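Arylamine n-acetyltransferase (Mycobacterium smegmatis, PDB 1W5R) catalyses the transfer of an acetyl group, probably from acetyl-CoA, to arylamine substrates. Local coordinates at residues A[12-17]-A[37-42]; A[151-156]-A[216-221]; A[166-171]-A[178-183]; A[210-215]-A[223-228]. The protein carries 1 engineered substitution. All blocks are in the same frame, centred on the assembly; numbering follows the deposited sequence.

Contact 1. Residues A[12-17]-A[37-42]; sequences LTRIGL and RSIPFE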
loop_
_atom_site.group_PDB
_atom_site.type_symbol
_atom_site.label_atom_id
_atom_site.label_comp_id
_atom_site.label_asym_id
_atom_site.label_seq_id
_atom_site.Cartn_x
_atom_site.Cartn_y
_atom_site.Cartn_z
ATOM N N LEU A 12 27.560 -11.227 11.968
ATOM C CA LEU A 12 27.875 -10.796 10.612
ATOM C C LEU A 12 27.073 -11.563 9.572
ATOM O O LEU A 12 26.583 -10.972 8.618
ATOM C CB LEU A 12 29.380 -10.881 10.343
ATOM C CG LEU A 12 30.211 -9.927 11.211
ATOM C CD1 LEU A 12 31.686 -10.356 11.192
ATOM C CD2 LEU A 12 30.057 -8.457 10.814
ATOM N N THR A 13 26.936 -12.876 9.764
ATOM C CA THR A 13 26.062 -13.704 8.922
ATOM C C THR A 13 24.592 -13.257 8.991
ATOM O O THR A 13 23.917 -13.145 7.963
ATOM C CB THR A 13 26.177 -15.199 9.290
ATOM O OG1 THR A 13 27.529 -15.623 9.097
ATOM C CG2 THR A 13 25.251 -16.048 8.421
ATOM N N ARG A 14 24.118 -12.996 10.211
ATOM C CA ARG A 14 22.768 -12.512 10.452
ATOM C C ARG A 14 22.463 -11.262 9.633
ATOM O O ARG A 14 21.359 -11.117 9.096
ATOM C CB ARG A 14 22.587 -12.227 11.950
ATOM C CG ARG A 14 21.206 -11.697 12.340
ATOM C CD ARG A 14 20.174 -12.804 12.390
ATOM N NE ARG A 14 18.982 -12.356 13.112
ATOM C CZ ARG A 14 17.791 -12.147 12.561
ATOM N NH1 ARG A 14 17.589 -12.349 11.260
ATOM N NH2 ARG A 14 16.784 -11.727 13.323
ATOM N N ILE A 15 23.434 -10.356 9.547
ATOM C CA ILE A 15 23.231 -9.090 8.823
ATOM C C ILE A 15 23.727 -9.105 7.370
ATOM O O ILE A 15 23.662 -8.094 6.677
ATOM C CB ILE A 15 23.756 -7.852 9.603
ATOM C CG1 ILE A 15 25.290 -7.834 9.695
ATOM C CG2 ILE A 15 23.102 -7.795 11.000
ATOM C CD1 ILE A 15 25.878 -6.500 10.139
ATOM N N GLY A 16 24.198 -10.262 6.910
ATOM C CA GLY A 16 24.562 -10.426 5.501
ATOM C C GLY A 16 25.928 -9.892 5.122
ATOM O O GLY A 16 26.156 -9.523 3.963
ATOM N N LEU A 17 26.831 -9.848 6.097
ATOM C CA LEU A 17 28.232 -9.512 5.861
ATOM C C LEU A 17 29.113 -10.741 6.112
ATOM O O LEU A 17 28.665 -11.731 6.699
ATOM C CB LEU A 17 28.671 -8.345 6.757
ATOM C CG LEU A 17 27.986 -6.984 6.601
ATOM C CD1 LEU A 17 28.581 -6.003 7.598
ATOM C CD2 LEU A 17 28.101 -6.435 5.178
ATOM N N ARG A 37 18.407 -3.586 7.522
ATOM C CA ARG A 37 17.592 -4.416 6.643
ATOM C C ARG A 37 17.417 -5.846 7.112
ATOM O O ARG A 37 16.582 -6.564 6.573
ATOM C CB ARG A 37 18.118 -4.422 5.190
ATOM C CG ARG A 37 19.431 -5.187 4.976
ATOM C CD ARG A 37 19.851 -5.191 3.514
ATOM N NE ARG A 37 20.263 -3.864 3.047
ATOM C CZ ARG A 37 21.517 -3.408 3.055
ATOM N NH1 ARG A 37 21.772 -2.190 2.583
ATOM N NH2 ARG A 37 22.523 -4.155 3.539
ATOM N N SER A 38 18.225 -6.262 8.091
ATOM C CA SER A 38 18.296 -7.677 8.483
ATOM C C SER A 38 17.637 -8.065 9.803
ATOM O O SER A 38 17.133 -9.193 9.925
ATOM C CB SER A 38 19.758 -8.130 8.549
ATOM O OG SER A 38 20.428 -7.961 7.310
ATOM N N ILE A 39 17.696 -7.168 10.787
ATOM C CA ILE A 39 17.161 -7.472 12.119
ATOM C C ILE A 39 16.019 -6.481 12.373
ATOM O O ILE A 39 16.256 -5.280 12.490
ATOM C CB ILE A 39 18.242 -7.389 13.242
ATOM C CG1 ILE A 39 19.485 -8.225 12.884
ATOM C CG2 ILE A 39 17.662 -7.848 14.585
ATOM C CD1 ILE A 39 20.608 -8.156 13.949
ATOM N N PRO A 40 14.781 -6.984 12.423
ATOM C CA PRO A 40 13.671 -6.059 12.585
ATOM C C PRO A 40 13.512 -5.532 14.012
ATOM O O PRO A 40 13.952 -6.166 14.977
ATOM C CB PRO A 40 12.466 -6.914 12.188
ATOM C CG PRO A 40 12.846 -8.303 12.652
ATOM C CD PRO A 40 14.326 -8.387 12.337
ATOM N N PHE A 41 12.894 -4.362 14.126
ATOM C CA PHE A 41 12.359 -3.907 15.403
ATOM C C PHE A 41 11.118 -4.765 15.686
ATOM O O PHE A 41 10.271 -4.973 14.813
ATOM C CB PHE A 41 11.967 -2.429 15.313
ATOM C CG PHE A 41 11.529 -1.836 16.610
ATOM C CD1 PHE A 41 12.395 -1.012 17.333
ATOM C CD2 PHE A 41 10.243 -2.081 17.112
ATOM C CE1 PHE A 41 11.991 -0.438 18.549
ATOM C CE2 PHE A 41 9.828 -1.520 18.332
ATOM C CZ PHE A 41 10.714 -0.699 19.055
ATOM N N GLU A 42 11.021 -5.293 16.900
ATOM C CA GLU A 42 9.768 -5.933 17.337
ATOM C C GLU A 42 9.688 -5.920 18.848
ATOM O O GLU A 42 10.712 -5.909 19.546
ATOM C CB GLU A 42 9.631 -7.374 16.842
ATOM C CG GLU A 42 10.860 -8.224 17.166
ATOM C CD GLU A 42 10.551 -9.478 17.941
ATOM O OE1 GLU A 42 9.845 -9.381 18.970
ATOM O OE2 GLU A 42 11.061 -10.543 17.554
HETATM O O HOH W 1 22.894 -6.924 4.406
#
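Arg14 and Ile15 pack against Ser38 and Ile39 where two helices end side by side in the N-terminal, helical part of the fold, a packing contact with one bridging water. Ser38 comes in most directly: its CB lies 3.4 Å from Arg14 O, while its hydroxyl turns back to Ala34 O of its own helix. Beside it, Ile15 CG2 touches Ile39 CD1 at 3.9 Å, the two branched chains crossing at a slant. The aliphatic part of Arg14 packs on the same end of Ile39, with CG 3.9 Å from Ile39 CG1. A bend at chi2 (78°) then carries the guanidinium across Ile39, whose CG1 sits over one face near its rim. NE and NH2 of Arg14 are held by Leu64 O and Arg69 O, so the group is fixed from beyond the contact. Water 1 donates to Ile15 O at 2.7 Å and accepts from Arg37 NH2 in the guanidinium plane. Gly16, with positive phi, closes helix 8-14 in a Schellman motif. Helix 25-38 also meets Ile15 through Ala34, helix 73-87 covers Ile39 through His76 and Leu79, and past Pro40 the chain enters strand 41-42, beside strand 212-216.

Contact 2. Residues A[151-156]-A[216-221]; sequences QTRHEP and VTDDAR
Glu155 and Arg221 form the tight side of this contact between the 151-156 loop and the turn that leads into strand 220-225. The carboxylate and guanidinium, nearly coplanar (20° apart), meet side-on: Arg221 NH2 donates to Glu155 OE1 at 2.8 Å and NE to Glu155 OE2 at 2.9 Å, the first in the guanidinium plane, the second tilted from it, each oxygen using its syn lone pair. Arg221 is extended, whereas Glu155 folds at chi2 (91°) to bring its acid round. Gly135 O and Thr137 O take NH1 of Arg221, so all three nitrogens of this guanidinium have acceptors. His154 sets its CB 3.8 Å from Arg221 NH2 and its ring against Val216 CG1.

The Arg153 side is looser and wetter. Its NH1 forms a salt bridge with Asp218 OD1 (2.9 Å) whose hydrogen bond is weak and strongly bent; that oxygen also pairs with Arg37, while NE goes to Thr139 O. Water 2 joins Arg153 NH2 to Val216 O; water 3 donates to Arg153 O (2.8 Å) and Asp218 O (2.6 Å). Within the loop, Thr152 OG1 donates to Glu155 O and accepts from His154 N, an ST turn between strands 149-150 and 157-162.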
loop_
_atom_site.group_PDB
_atom_site.type_symbol
_atom_site.label_atom_id
_atom_site.label_comp_id
_atom_site.label_asym_id
_atom_site.label_seq_id
_atom_site.Cartn_x
_atom_site.Cartn_y
_atom_site.Cartn_z
ATOM N N GLN A 151 22.723 14.656 5.720
ATOM C CA GLN A 151 22.126 13.648 4.857
ATOM C C GLN A 151 22.419 12.249 5.391
ATOM O O GLN A 151 23.428 12.022 6.090
ATOM C CB GLN A 151 22.622 13.793 3.408
ATOM C CG GLN A 151 22.371 15.190 2.760
ATOM C CD GLN A 151 20.884 15.586 2.683
ATOM O OE1 GLN A 151 19.986 14.731 2.633
ATOM N NE2 GLN A 151 20.627 16.893 2.630
ATOM N N THR A 152 21.509 11.329 5.081
ATOM C CA THR A 152 21.637 9.907 5.420
ATOM C C THR A 152 21.279 9.080 4.178
ATOM O O THR A 152 21.050 9.643 3.090
ATOM C CB THR A 152 20.683 9.514 6.586
ATOM O OG1 THR A 152 19.321 9.483 6.119
ATOM C CG2 THR A 152 20.819 10.495 7.762
ATOM N N ARG A 153 21.201 7.756 4.339
ATOM C CA ARG A 153 20.745 6.877 3.251
ATOM C C ARG A 153 19.292 7.145 2.853
ATOM O O ARG A 153 18.854 6.737 1.774
ATOM C CB ARG A 153 20.899 5.388 3.600
ATOM C CG ARG A 153 22.312 4.900 3.842
ATOM C CD ARG A 153 22.375 3.379 3.873
ATOM N NE ARG A 153 21.470 2.782 4.861
ATOM C CZ ARG A 153 20.552 1.849 4.604
ATOM N NH1 ARG A 153 20.371 1.355 3.381
ATOM N NH2 ARG A 153 19.803 1.389 5.592
ATOM N N HIS A 154 18.548 7.818 3.730
ATOM C CA HIS A 154 17.141 8.127 3.503
ATOM C C HIS A 154 16.943 9.635 3.652
ATOM O O HIS A 154 17.476 10.384 2.824
ATOM C CB HIS A 154 16.236 7.274 4.416
ATOM C CG HIS A 154 16.420 5.802 4.210
ATOM N ND1 HIS A 154 15.483 4.997 3.602
ATOM C CD2 HIS A 154 17.483 5.005 4.478
ATOM C CE1 HIS A 154 15.947 3.756 3.541
ATOM N NE2 HIS A 154 17.159 3.738 4.068
ATOM N N GLU A 155 16.231 10.083 4.687
ATOM C CA GLU A 155 15.878 11.506 4.844
ATOM C C GLU A 155 17.001 12.258 5.540
ATOM O O GLU A 155 17.831 11.655 6.222
ATOM C CB GLU A 155 14.605 11.684 5.702
ATOM C CG GLU A 155 13.434 10.826 5.330
ATOM C CD GLU A 155 13.415 9.497 6.069
ATOM O OE1 GLU A 155 14.481 9.011 6.500
ATOM O OE2 GLU A 155 12.324 8.918 6.175
ATOM N N PRO A 156 17.023 13.591 5.389
ATOM C CA PRO A 156 17.909 14.389 6.229
ATOM C C PRO A 156 17.535 14.312 7.719
ATOM O O PRO A 156 16.346 14.246 8.068
ATOM C CB PRO A 156 17.694 15.819 5.726
ATOM C CG PRO A 156 16.982 15.699 4.432
ATOM C CD PRO A 156 16.278 14.400 4.396
ATOM N N VAL A 216 13.926 -1.595 7.801
ATOM C CA VAL A 216 14.227 -0.541 6.835
ATOM C C VAL A 216 15.154 -1.080 5.760
ATOM O O VAL A 216 16.255 -1.546 6.062
ATOM C CB VAL A 216 14.878 0.709 7.494
ATOM C CG1 VAL A 216 15.136 1.803 6.449
ATOM C CG2 VAL A 216 13.983 1.255 8.601
ATOM N N THR A 217 14.698 -0.994 4.508
ATOM C CA THR A 217 15.484 -1.436 3.363
ATOM C C THR A 217 16.057 -0.203 2.669
ATOM O O THR A 217 15.735 0.937 3.043
ATOM C CB THR A 217 14.605 -2.200 2.357
ATOM O OG1 THR A 217 13.643 -1.305 1.786
ATOM C CG2 THR A 217 13.873 -3.363 3.041
ATOM N N ASP A 218 16.884 -0.423 1.645
ATOM C CA ASP A 218 17.427 0.714 0.895
ATOM C C ASP A 218 16.324 1.610 0.339
ATOM O O ASP A 218 16.515 2.825 0.239
ATOM C CB ASP A 218 18.308 0.254 -0.276
ATOM C CG ASP A 218 19.544 -0.499 0.171
ATOM O OD1 ASP A 218 19.783 -0.648 1.395
ATOM O OD2 ASP A 218 20.302 -0.936 -0.722
ATOM N N ASP A 219 15.187 1.007 -0.018
ATOM C CA ASP A 219 14.105 1.717 -0.720
ATOM C C ASP A 219 12.964 2.190 0.154
ATOM O O ASP A 219 12.204 3.070 -0.250
ATOM C CB ASP A 219 13.501 0.835 -1.812
ATOM C CG ASP A 219 14.474 0.530 -2.924
ATOM O OD1 ASP A 219 15.307 1.399 -3.252
ATOM O OD2 ASP A 219 14.384 -0.583 -3.485
ATOM N N ALA A 220 12.807 1.610 1.342
ATOM C CA ALA A 220 11.586 1.910 2.095
ATOM C C ALA A 220 11.711 1.671 3.587
ATOM O O ALA A 220 12.471 0.809 4.008
ATOM C CB ALA A 220 10.403 1.114 1.544
ATOM N N ARG A 221 10.921 2.417 4.351
ATOM C CA ARG A 221 10.747 2.167 5.784
ATOM C C ARG A 221 9.422 1.460 5.988
ATOM O O ARG A 221 8.398 1.907 5.462
ATOM C CB ARG A 221 10.753 3.481 6.562
ATOM C CG ARG A 221 12.060 4.258 6.448
ATOM C CD ARG A 221 11.955 5.608 7.153
ATOM N NE ARG A 221 13.228 6.342 7.213
ATOM C CZ ARG A 221 14.221 6.059 8.064
ATOM N NH1 ARG A 221 14.106 5.047 8.923
ATOM N NH2 ARG A 221 15.336 6.786 8.057
HETATM O O HOH W 2 18.792 -1.062 4.933
HETATM O O HOH W 3 18.723 4.227 0.584
#

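Contact 3. Residues A[166-171]-A[178-183]; sequences HTLAAQ and PLYTFT
Four backbone hydrogen bonds hold His166, Leu168, Leu179, Tyr180 and Phe182 together. His166 and Phe182 exchange a reciprocal pair: His166 N reaches Phe182 O at 2.8 Å, and Phe182 N returns to His166 O. Leu168 N meets Tyr180 O at 2.9 Å, almost straight down the carbonyl bond, whereas Leu168 O accepts from Leu179 N, at 2.8 Å, and not from Tyr180. Leu179 and Tyr180 thus both face Leu168, which makes this a classic beta bulge, and the register slips by one before Ala169 pairs with Pro178. The two strands are the arms of an antiparallel beta hairpin (162° between their directions), lying inside the larger sheet between strands 157-162 and 90-98.

On the face carrying His166, Leu168, Tyr180 and Phe182, aliphatic carbons lie on aromatic rings. His166 CB stands 3.8 Å from the centroid of the Phe182 ring, a CH-pi contact over its face. Tyr180 and Phe182 both have chi1 near +60° (53° and 66°), with CG between backbone N and carbonyl, and this swings each ring over toward the partner strand. Leu168 runs alongside Tyr180, CB above the ring face and CD2 3.5 Å from Tyr180 CZ. The phenol oxygen, at the far end, makes a weak hydrogen bond to Asp130, and His113 meets the ring edge-to-face. Leu179 CD1 fills in by the bulge, 4.1 Å from Ala170 CB, with Tyr157 of the next strand touching both residues. Across the opposite face, Thr167 lies side by side with Thr181, OG1 3.4 Å from Thr181 CG2, while its CG2 leans on Pro178 CB.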
loop_
_atom_site.group_PDB
_atom_site.type_symbol
_atom_site.label_atom_id
_atom_site.label_comp_id
_atom_site.label_asym_id
_atom_site.label_seq_id
_atom_site.Cartn_x
_atom_site.Cartn_y
_atom_site.Cartn_z
ATOM N N HIS A 166 20.558 17.210 23.814
ATOM C CA HIS A 166 20.474 17.154 22.361
ATOM C C HIS A 166 19.096 16.686 21.948
ATOM O O HIS A 166 18.455 15.903 22.653
ATOM C CB HIS A 166 21.506 16.185 21.787
ATOM C CG HIS A 166 22.925 16.561 22.083
ATOM N ND1 HIS A 166 23.828 16.900 21.099
ATOM C CD2 HIS A 166 23.601 16.619 23.256
ATOM C CE1 HIS A 166 24.996 17.167 21.656
ATOM N NE2 HIS A 166 24.886 17.002 22.961
ATOM N N THR A 167 18.645 17.176 20.801
ATOM C CA THR A 167 17.442 16.660 20.162
ATOM C C THR A 167 17.793 16.162 18.777
ATOM O O THR A 167 18.397 16.889 18.006
ATOM C CB THR A 167 16.354 17.744 20.041
ATOM O OG1 THR A 167 15.976 18.195 21.345
ATOM C CG2 THR A 167 15.126 17.207 19.331
ATOM N N LEU A 168 17.420 14.922 18.469
ATOM C CA LEU A 168 17.491 14.422 17.096
ATOM C C LEU A 168 16.150 14.608 16.406
ATOM O O LEU A 168 15.110 14.198 16.938
ATOM C CB LEU A 168 17.843 12.934 17.081
ATOM C CG LEU A 168 17.981 12.340 15.674
ATOM C CD1 LEU A 168 19.212 12.904 14.977
ATOM C CD2 LEU A 168 18.037 10.817 15.735
ATOM N N ALA A 169 16.178 15.224 15.221
ATOM C CA ALA A 169 14.989 15.382 14.389
ATOM C C ALA A 169 15.209 14.771 13.016
ATOM O O ALA A 169 16.347 14.650 12.547
ATOM C CB ALA A 169 14.609 16.853 14.246
ATOM N N ALA A 170 14.109 14.390 12.382
ATOM C CA ALA A 170 14.121 13.854 11.022
ATOM C C ALA A 170 13.191 14.673 10.149
ATOM O O ALA A 170 12.127 15.125 10.600
ATOM C CB ALA A 170 13.672 12.412 11.008
ATOM N N GLN A 171 13.591 14.870 8.895
ATOM C CA GLN A 171 12.734 15.543 7.938
ATOM C C GLN A 171 11.847 14.483 7.331
ATOM O O GLN A 171 12.252 13.742 6.424
ATOM C CB GLN A 171 13.559 16.261 6.865
ATOM C CG GLN A 171 12.722 17.186 5.997
ATOM C CD GLN A 171 13.544 17.767 4.881
ATOM O OE1 GLN A 171 14.430 18.588 5.115
ATOM N NE2 GLN A 171 13.270 17.328 3.668
ATOM N N PRO A 178 10.856 16.310 15.651
ATOM C CA PRO A 178 11.701 15.837 16.734
ATOM C C PRO A 178 11.375 14.384 17.087
ATOM O O PRO A 178 10.191 14.003 17.168
ATOM C CB PRO A 178 11.327 16.777 17.890
ATOM C CG PRO A 178 10.813 18.036 17.203
ATOM C CD PRO A 178 10.051 17.484 16.054
ATOM N N LEU A 179 12.421 13.589 17.285
ATOM C CA LEU A 179 12.270 12.170 17.594
ATOM C C LEU A 179 12.531 11.913 19.071
ATOM O O LEU A 179 11.677 11.343 19.764
ATOM C CB LEU A 179 13.211 11.325 16.742
ATOM C CG LEU A 179 13.070 11.465 15.212
ATOM C CD1 LEU A 179 14.025 10.481 14.563
ATOM C CD2 LEU A 179 11.626 11.279 14.703
ATOM N N TYR A 180 13.704 12.317 19.556
ATOM C CA TYR A 180 14.013 12.124 20.959
ATOM C C TYR A 180 15.069 13.111 21.403
ATOM O O TYR A 180 15.750 13.721 20.567
ATOM C CB TYR A 180 14.456 10.683 21.227
ATOM C CG TYR A 180 15.590 10.160 20.362
ATOM C CD1 TYR A 180 16.931 10.449 20.656
ATOM C CD2 TYR A 180 15.324 9.350 19.250
ATOM C CE1 TYR A 180 17.981 9.942 19.868
ATOM C CE2 TYR A 180 16.366 8.838 18.461
ATOM C CZ TYR A 180 17.696 9.152 18.773
ATOM O OH TYR A 180 18.742 8.626 18.038
ATOM N N THR A 181 15.184 13.270 22.716
ATOM C CA THR A 181 16.224 14.063 23.312
ATOM C C THR A 181 17.155 13.132 24.077
ATOM O O THR A 181 16.747 12.067 24.511
ATOM C CB THR A 181 15.642 15.114 24.279
ATOM O OG1 THR A 181 15.030 14.461 25.402
ATOM C CG2 THR A 181 14.612 16.003 23.579
ATOM N N PHE A 182 18.413 13.522 24.216
ATOM C CA PHE A 182 19.375 12.709 24.954
ATOM C C PHE A 182 20.528 13.565 25.441
ATOM O O PHE A 182 20.809 14.624 24.866
ATOM C CB PHE A 182 19.897 11.556 24.075
ATOM C CG PHE A 182 20.725 12.004 22.887
ATOM C CD1 PHE A 182 22.115 12.045 22.964
ATOM C CD2 PHE A 182 20.114 12.356 21.687
ATOM C CE1 PHE A 182 22.885 12.437 21.864
ATOM C CE2 PHE A 182 20.877 12.758 20.588
ATOM C CZ PHE A 182 22.260 12.797 20.675
ATOM N N THR A 183 21.196 13.107 26.498
ATOM C CA THR A 183 22.454 13.719 26.903
ATOM C C THR A 183 23.618 12.811 26.521
ATOM O O THR A 183 23.431 11.630 26.200
ATOM C CB THR A 183 22.509 14.030 28.429
ATOM O OG1 THR A 183 22.750 12.814 29.162
ATOM C CG2 THR A 183 21.226 14.709 28.911
#

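Contact 4. Residues A[210-215]-A[223-228]; sequences GLTVAV and NLRGRN
Val213 and Leu224 exchange two backbone hydrogen bonds toward the open end of an antiparallel beta hairpin formed by strands 212-216 and 220-225. Leu224 N to Val213 O is the shorter, 2.7 Å and nearly linear at 170°; Val213 N to Leu224 O is 2.9 Å. A further bond, Gly226 N to Leu211 O, carries the pairing just beyond strand 220-225. Arg225 CA also points its hydrogen at Leu211 O, so that carbonyl receives both a true hydrogen bond and a CA-H...O contact.

Side chains continue the pairing on both faces. Leu224 and Val213 run alongside each other, with Leu224 CD2 4.1 Å from Val213 CB, and the same methyl meets Leu211 CD2 at 4.0 Å. Helix 245-255 covers this apolar group, Val248 touching both leucines. The other face carries Thr212, Ala214, Asn223 and Arg225; there Asn223 OD1 approaches Ala214 CB to 3.5 Å and leans toward Thr212 CG2.

Farther out, Asn43 binds both Gly210 O and Thr212 N at the start of the strand, and strand 41-42 lies along it, Phe41 pairing with Ala214 through the backbone. Arg225 to Asn228 form a type II' beta turn, with Gly226 at its positive-phi position, leading to strand 228-233. The Arg225 guanidinium has its own holders: NE forms a salt bridge with the C-terminal carboxylate of Thr278, and NH1 also reaches His206 O. Bent at chi2 (64°), Arg225 crosses to the first strand, where Gly210 CA lies over one face of the guanidinium and NH1 donates in plane to Thr212 OG1 at 2.9 Å.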
loop_
_atom_site.group_PDB
_atom_site.type_symbol
_atom_site.label_atom_id
_atom_site.label_comp_id
_atom_site.label_asym_id
_atom_site.label_seq_id
_atom_site.Cartn_x
_atom_site.Cartn_y
_atom_site.Cartn_z
ATOM N N GLY A 210 0.472 -2.626 22.783
ATOM C CA GLY A 210 0.249 -2.962 21.391
ATOM C C GLY A 210 1.481 -3.578 20.776
ATOM O O GLY A 210 2.459 -3.856 21.482
ATOM N N LEU A 211 1.423 -3.757 19.453
ATOM C CA LEU A 211 2.438 -4.459 18.682
ATOM C C LEU A 211 3.101 -3.502 17.702
ATOM O O LEU A 211 2.408 -2.878 16.890
ATOM C CB LEU A 211 1.761 -5.577 17.879
ATOM C CG LEU A 211 2.607 -6.260 16.803
ATOM C CD1 LEU A 211 3.608 -7.198 17.434
ATOM C CD2 LEU A 211 1.729 -7.021 15.810
ATOM N N THR A 212 4.430 -3.397 17.764
ATOM C CA THR A 212 5.191 -2.609 16.789
ATOM C C THR A 212 6.267 -3.495 16.184
ATOM O O THR A 212 7.056 -4.112 16.913
ATOM C CB THR A 212 5.877 -1.384 17.413
ATOM O OG1 THR A 212 4.886 -0.487 17.916
ATOM C CG2 THR A 212 6.743 -0.653 16.379
ATOM N N VAL A 213 6.281 -3.570 14.855
ATOM C CA VAL A 213 7.297 -4.318 14.119
ATOM C C VAL A 213 7.794 -3.426 12.991
ATOM O O VAL A 213 7.000 -2.754 12.333
ATOM C CB VAL A 213 6.728 -5.661 13.564
ATOM C CG1 VAL A 213 7.830 -6.487 12.905
ATOM C CG2 VAL A 213 6.080 -6.475 14.670
ATOM N N ALA A 214 9.106 -3.377 12.767
ATOM C CA ALA A 214 9.607 -2.501 11.711
ATOM C C ALA A 214 10.880 -3.031 11.082
ATOM O O ALA A 214 11.591 -3.844 11.678
ATOM C CB ALA A 214 9.832 -1.075 12.243
ATOM N N VAL A 215 11.161 -2.575 9.869
ATOM C CA VAL A 215 12.430 -2.898 9.215
ATOM C C VAL A 215 12.667 -1.808 8.178
ATOM O O VAL A 215 11.718 -1.154 7.740
ATOM C CB VAL A 215 12.425 -4.318 8.585
ATOM C CG1 VAL A 215 11.564 -4.371 7.305
ATOM C CG2 VAL A 215 13.853 -4.808 8.348
ATOM N N ASN A 223 6.722 0.061 8.889
ATOM C CA ASN A 223 6.340 0.146 10.293
ATOM C C ASN A 223 4.935 -0.367 10.522
ATOM O O ASN A 223 3.965 0.247 10.057
ATOM C CB ASN A 223 6.452 1.558 10.847
ATOM C CG ASN A 223 6.298 1.573 12.352
ATOM O OD1 ASN A 223 7.147 1.066 13.056
ATOM N ND2 ASN A 223 5.181 2.088 12.839
ATOM N N LEU A 224 4.850 -1.488 11.228
ATOM C CA LEU A 224 3.574 -2.114 11.571
ATOM C C LEU A 224 3.210 -1.740 13.002
ATOM O O LEU A 224 4.013 -1.943 13.908
ATOM C CB LEU A 224 3.725 -3.635 11.475
ATOM C CG LEU A 224 2.513 -4.495 11.862
ATOM C CD1 LEU A 224 1.458 -4.433 10.744
ATOM C CD2 LEU A 224 2.904 -5.948 12.116
ATOM N N ARG A 225 2.025 -1.164 13.196
ATOM C CA ARG A 225 1.453 -1.019 14.525
ATOM C C ARG A 225 0.111 -1.732 14.487
ATOM O O ARG A 225 -0.776 -1.350 13.714
ATOM C CB ARG A 225 1.283 0.459 14.911
ATOM C CG ARG A 225 0.672 0.719 16.297
ATOM C CD ARG A 225 1.580 0.196 17.414
ATOM N NE ARG A 225 0.942 0.360 18.723
ATOM C CZ ARG A 225 1.547 0.134 19.891
ATOM N NH1 ARG A 225 2.814 -0.262 19.926
ATOM N NH2 ARG A 225 0.871 0.312 21.024
ATOM N N GLY A 226 -0.035 -2.783 15.283
ATOM C CA GLY A 226 -1.291 -3.549 15.251
ATOM C C GLY A 226 -1.556 -4.091 13.845
ATOM O O GLY A 226 -0.695 -4.743 13.250
ATOM N N ARG A 227 -2.755 -3.827 13.303
ATOM C CA ARG A 227 -3.127 -4.282 11.951
ATOM C C ARG A 227 -2.627 -3.388 10.810
ATOM O O ARG A 227 -2.794 -3.727 9.626
ATOM C CB ARG A 227 -4.653 -4.362 11.835
ATOM C CG ARG A 227 -5.306 -2.996 11.815
ATOM C CD ARG A 227 -6.781 -3.086 11.432
ATOM N NE ARG A 227 -7.648 -3.483 12.537
ATOM C CZ ARG A 227 -8.464 -4.541 12.532
ATOM N NH1 ARG A 227 -8.513 -5.372 11.494
ATOM N NH2 ARG A 227 -9.228 -4.762 13.599
ATOM N N ASN A 228 -2.014 -2.257 11.166
ATOM C CA ASN A 228 -1.683 -1.206 10.214
ATOM C C ASN A 228 -0.204 -1.168 9.867
ATOM O O ASN A 228 0.637 -0.843 10.716
ATOM C CB ASN A 228 -2.110 0.144 10.782
ATOM C CG ASN A 228 -3.607 0.227 11.015
ATOM O OD1 ASN A 228 -4.403 0.057 10.089
ATOM N ND2 ASN A 228 -3.996 0.487 12.258
#

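How the contacts relate
From the N terminus, contact 1 closes the first loop, bringing the end of helix 8-14 to the end of helix 25-38. It touches contact 2 at the turn before strand 220-225 and leads into strand 41-42, at the edge of the smaller sheet beside contact 4. Contact 2 opens at the 151-156 loop and closes only at 216-221, enclosing the whole of contact 3, the hairpin of the larger sheet; Pro156 O and Gln171 N probably bond where the two meet. Contact 4 starts before contact 2 has closed and ends after it, so these two cross, sharing strand 220-225. Contact 2 joins a loop of the larger sheet to the smaller one, whereas contacts 3 and 4 stay about 11 Å apart at their nearest atoms.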